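Local coordinates for RimK domain protein ATP-grasp (Sphaerobacter thermophilus, PDB 5I47), which probably binds ATP and a metal ion and may act as an ATP-grasp ligase, joining an amino acid to a carboxylate by way of an ATP-activated intermediate, at residues B[57-61]-B[253-257]; B[184-188]-B[231-235]. One frame throughout, in Å; residues are numbered along the deposited sequence.

Interaction 1: B[57-61]-B[253-257]; sequences DRGEA and NLVDF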
loop_
_atom_site.group_PDB
_atom_site.type_symbol
_atom_site.label_atom_id
_atom_site.label_comp_id
_atom_site.label_asym_id
_atom_site.label_seq_id
_atom_site.Cartn_x
_atom_site.Cartn_y
_atom_site.Cartn_z
ATOM N N ASP B 57 7.388 -7.614 15.538
ATOM C CA ASP B 57 6.033 -7.829 15.043
ATOM C C ASP B 57 5.771 -9.323 14.944
ATOM O O ASP B 57 6.386 -10.019 14.128
ATOM C CB ASP B 57 5.842 -7.144 13.692
ATOM C CG ASP B 57 4.381 -7.020 13.303
ATOM O OD1 ASP B 57 3.580 -7.900 13.673
ATOM O OD2 ASP B 57 4.031 -6.036 12.627
ATOM N N ARG B 58 4.854 -9.816 15.776
ATOM C CA ARG B 58 4.485 -11.223 15.815
ATOM C C ARG B 58 3.175 -11.497 15.088
ATOM O O ARG B 58 2.571 -12.558 15.286
ATOM C CB ARG B 58 4.398 -11.700 17.266
ATOM C CG ARG B 58 5.695 -11.563 18.043
ATOM C CD ARG B 58 6.710 -12.592 17.591
ATOM N NE ARG B 58 6.103 -13.915 17.506
ATOM C CZ ARG B 58 6.075 -14.659 16.406
ATOM N NH1 ARG B 58 6.646 -14.222 15.293
ATOM N NH2 ARG B 58 5.489 -15.848 16.426
ATOM N N GLY B 59 2.723 -10.563 14.253
ATOM C CA GLY B 59 1.472 -10.696 13.545
ATOM C C GLY B 59 1.667 -11.002 12.067
ATOM O O GLY B 59 2.770 -10.939 11.521
ATOM N N GLU B 60 0.553 -11.357 11.431
ATOM C CA GLU B 60 0.525 -11.570 9.990
ATOM C C GLU B 60 0.916 -10.285 9.267
ATOM O O GLU B 60 0.522 -9.185 9.663
ATOM C CB GLU B 60 -0.875 -12.027 9.562
ATOM C CG GLU B 60 -1.033 -12.382 8.091
ATOM C CD GLU B 60 -2.484 -12.307 7.622
ATOM O OE1 GLU B 60 -3.345 -11.821 8.393
ATOM O OE2 GLU B 60 -2.767 -12.725 6.477
ATOM N N ALA B 61 1.710 -10.423 8.210
ATOM C CA ALA B 61 2.197 -9.256 7.487
ATOM C C ALA B 61 1.068 -8.628 6.681
ATOM O O ALA B 61 0.493 -9.274 5.800
ATOM C CB ALA B 61 3.350 -9.651 6.571
ATOM N N ASN B 253 5.603 -13.348 7.313
ATOM C CA ASN B 253 6.253 -13.162 8.603
ATOM C C ASN B 253 6.378 -14.498 9.324
ATOM O O ASN B 253 5.514 -15.372 9.215
ATOM C CB ASN B 253 5.465 -12.172 9.465
ATOM C CG ASN B 253 6.255 -11.687 10.666
ATOM O OD1 ASN B 253 7.483 -11.713 10.663
ATOM N ND2 ASN B 253 5.554 -11.240 11.695
ATOM N N LEU B 254 7.477 -14.658 10.066
ATOM C CA LEU B 254 7.719 -15.893 10.815
ATOM C C LEU B 254 6.817 -15.898 12.046
ATOM O O LEU B 254 7.208 -15.522 13.155
ATOM C CB LEU B 254 9.187 -16.025 11.198
ATOM C CG LEU B 254 9.554 -17.360 11.846
ATOM C CD1 LEU B 254 9.269 -18.508 10.892
ATOM C CD2 LEU B 254 11.010 -17.373 12.288
ATOM N N VAL B 255 5.576 -16.331 11.834
ATOM C CA VAL B 255 4.593 -16.397 12.910
ATOM C C VAL B 255 4.628 -17.748 13.607
ATOM O O VAL B 255 4.614 -17.824 14.838
ATOM C CB VAL B 255 3.186 -16.084 12.359
ATOM C CG1 VAL B 255 2.140 -16.283 13.438
ATOM C CG2 VAL B 255 3.127 -14.661 11.821
ATOM N N ASP B 256 4.682 -18.832 12.834
ATOM C CA ASP B 256 4.708 -20.188 13.372
ATOM C C ASP B 256 6.122 -20.744 13.247
ATOM O O ASP B 256 6.554 -21.112 12.151
ATOM C CB ASP B 256 3.717 -21.089 12.636
ATOM C CG ASP B 256 2.411 -20.393 12.326
ATOM O OD1 ASP B 256 1.865 -19.714 13.223
ATOM O OD2 ASP B 256 1.933 -20.521 11.177
ATOM N N PHE B 257 6.843 -20.805 14.365
ATOM C CA PHE B 257 8.065 -21.597 14.445
ATOM C C PHE B 257 7.955 -22.641 15.551
ATOM O O PHE B 257 8.953 -23.023 16.167
ATOM C CB PHE B 257 9.301 -20.714 14.624
ATOM C CG PHE B 257 9.249 -19.793 15.812
ATOM C CD1 PHE B 257 9.762 -20.188 17.038
ATOM C CD2 PHE B 257 8.736 -18.513 15.690
ATOM C CE1 PHE B 257 9.740 -19.333 18.124
ATOM C CE2 PHE B 257 8.706 -17.654 16.774
ATOM C CZ PHE B 257 9.210 -18.064 17.991
HETATM O O HOH W 1 2.908 -12.772 7.268
#
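R58 and N253 each reach across to grip two backbone carbonyls of the other segment. The guanidinium of R58 lies edge-on to a turn: NH1 donates to the O of L254 at 2.6 Å and NH2 to the O of V255 at 2.7 Å, both oxygens close to its plane. An arginine suits the spot because its two terminal nitrogens match two neighbouring carbonyls. A chain folded at chi2 and chi3 (-73° and -47°) brings that edge round. NE makes a salt bridge to E18 of helix 16-27. In return ND2 of N253 spends both hydrogens, one on the O of G59 (2.8 Å, nearly straight at 170°) and one on the O of D57 (2.8 Å), the latter met from above its carbonyl plane; one amide nitrogen thus serves two acceptors. D57 OD1 accepts from the N of G59 at 2.9 Å, an Asx turn, and also pairs with R65. CE2 of F257 lies over one face of the guanidinium, 3.7 Å from NH2 of R58. CG2 of V255 packs on the O of G59. Here the loop after strand 54-57 of the Rossmann-like preATP-grasp domain docks on an inverse gamma turn, centred on L254, of the ATP-grasp domain.

Interaction 2: B[184-188]-B[231-235]; sequences VVAGR and GTGTY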
loop_
_atom_site.group_PDB
_atom_site.type_symbol
_atom_site.label_atom_id
_atom_site.label_comp_id
_atom_site.label_asym_id
_atom_site.label_seq_id
_atom_site.Cartn_x
_atom_site.Cartn_y
_atom_site.Cartn_z
ATOM N N VAL B 184 12.711 -21.259 6.524
ATOM C CA VAL B 184 12.571 -20.448 7.731
ATOM C C VAL B 184 13.842 -19.633 7.930
ATOM O O VAL B 184 14.918 -20.192 8.165
ATOM C CB VAL B 184 12.284 -21.320 8.962
ATOM C CG1 VAL B 184 12.299 -20.471 10.226
ATOM C CG2 VAL B 184 10.951 -22.033 8.810
ATOM N N VAL B 185 13.716 -18.312 7.846
ATOM C CA VAL B 185 14.818 -17.393 8.103
ATOM C C VAL B 185 14.558 -16.738 9.452
ATOM O O VAL B 185 13.594 -15.978 9.611
ATOM C CB VAL B 185 14.958 -16.348 6.991
ATOM C CG1 VAL B 185 16.132 -15.421 7.276
ATOM C CG2 VAL B 185 15.122 -17.040 5.646
ATOM N N ALA B 186 15.407 -17.040 10.429
ATOM C CA ALA B 186 15.259 -16.533 11.790
ATOM C C ALA B 186 16.334 -15.485 12.053
ATOM O O ALA B 186 17.255 -15.677 12.850
ATOM C CB ALA B 186 15.328 -17.684 12.802
ATOM N N GLY B 187 16.206 -14.356 11.364
ATOM C CA GLY B 187 17.160 -13.277 11.501
ATOM C C GLY B 187 18.207 -13.278 10.410
ATOM O O GLY B 187 17.957 -12.836 9.286
ATOM N N ARG B 188 19.382 -13.811 10.731
ATOM C CA ARG B 188 20.557 -13.686 9.884
ATOM C C ARG B 188 20.818 -14.906 9.012
ATOM O O ARG B 188 21.514 -14.781 7.999
ATOM C CB ARG B 188 21.783 -13.420 10.762
ATOM C CG ARG B 188 22.937 -12.739 10.075
ATOM C CD ARG B 188 23.902 -12.189 11.114
ATOM N NE ARG B 188 23.281 -11.147 11.928
ATOM C CZ ARG B 188 23.234 -9.864 11.583
ATOM N NH1 ARG B 188 22.651 -8.979 12.381
ATOM N NH2 ARG B 188 23.770 -9.465 10.434
ATOM N N GLY B 231 17.135 -9.346 2.225
ATOM C CA GLY B 231 17.552 -8.817 3.504
ATOM C C GLY B 231 17.313 -9.802 4.639
ATOM O O GLY B 231 16.586 -10.791 4.512
ATOM N N THR B 232 17.950 -9.515 5.769
ATOM C CA THR B 232 17.764 -10.296 6.978
ATOM C C THR B 232 16.413 -9.977 7.618
ATOM O O THR B 232 15.836 -8.906 7.414
ATOM C CB THR B 232 18.890 -10.016 7.972
ATOM O OG1 THR B 232 18.918 -8.616 8.284
ATOM C CG2 THR B 232 20.235 -10.427 7.384
ATOM N N GLY B 233 15.920 -10.919 8.407
ATOM C CA GLY B 233 14.670 -10.731 9.112
ATOM C C GLY B 233 14.133 -12.055 9.614
ATOM O O GLY B 233 14.779 -13.099 9.511
ATOM N N THR B 234 12.926 -11.987 10.163
ATOM C CA THR B 234 12.212 -13.162 10.654
ATOM C C THR B 234 11.054 -13.424 9.697
ATOM O O THR B 234 10.003 -12.786 9.796
ATOM C CB THR B 234 11.731 -12.949 12.088
ATOM O OG1 THR B 234 11.061 -11.688 12.188
ATOM C CG2 THR B 234 12.908 -12.951 13.042
ATOM N N TYR B 235 11.252 -14.354 8.763
ATOM C CA TYR B 235 10.243 -14.615 7.746
ATOM C C TYR B 235 10.382 -16.040 7.229
ATOM O O TYR B 235 11.347 -16.744 7.532
ATOM C CB TYR B 235 10.326 -13.600 6.593
ATOM C CG TYR B 235 11.666 -13.474 5.883
ATOM C CD1 TYR B 235 12.037 -14.365 4.881
ATOM C CD2 TYR B 235 12.538 -12.432 6.185
ATOM C CE1 TYR B 235 13.250 -14.237 4.218
ATOM C CE2 TYR B 235 13.749 -12.295 5.528
ATOM C CZ TYR B 235 14.102 -13.201 4.545
ATOM O OH TYR B 235 15.310 -13.064 3.888
#
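V185 lays its CB over one face of the Y235 ring, 4.1 Å from the centroid and 18° off the normal, a CH-pi contact displaced toward the rim. Its CG2 lies 3.7 Å from CE1 of Y235; a branched valine thus spreads along the ring, the two side chains running side by side. The tyrosine's CG sits between its own N and carbonyl carbon (chi1 56°), which turns the ring back along its segment until OH donates to the O of G231 at 2.7 Å. Were Y235 an alanine, V185 would probably lose the ring it packs on, and the G231 O this donor. The backbones behind this pair run antiparallel: the end of strand 180-187 meets the residues that turn a corner at T234 into strand 235-241, its neighbour in the five-stranded ATP-grasp sheet. V185 and Y235 form a hydrogen-bonded pair, with V185 N to Y235 O at 2.9 Å, and G187 with G233 a second one. A186 and T234, the non-hydrogen-bonded pair between them, face helix 267-275, whereas V185 and Y235 face helix 216-230. G187 has backbone angles at which a CB would strike the preceding carbonyl O, and a CB on G233 would crowd CD2 of Y235. CB of T232 rests 3.2 Å from the O of G187.

Overall arrangement
The centres of the two interactions lie 11 Å apart, and they touch directly: the N of L254 probably hydrogen-bonds to the O of T234 at 3.2 Å, while CD1 of L254 packs on CG1 of V184. Along the chain the order is 57-61, 184-188, 231-235, 253-257, so interaction 2 falls wholly between the two halves of interaction 1. Strands 180-187, 235-241 and 246-253 are neighbours in one antiparallel sheet; interaction 1 begins where the third ends. Helix 267-275 packs on side chains from both. Interaction 1 thereby couples the parallel sheet of the preATP-grasp domain to the antiparallel ATP-grasp sheet, in which interaction 2 pairs the end of strand 180-187 with the start of 235-241.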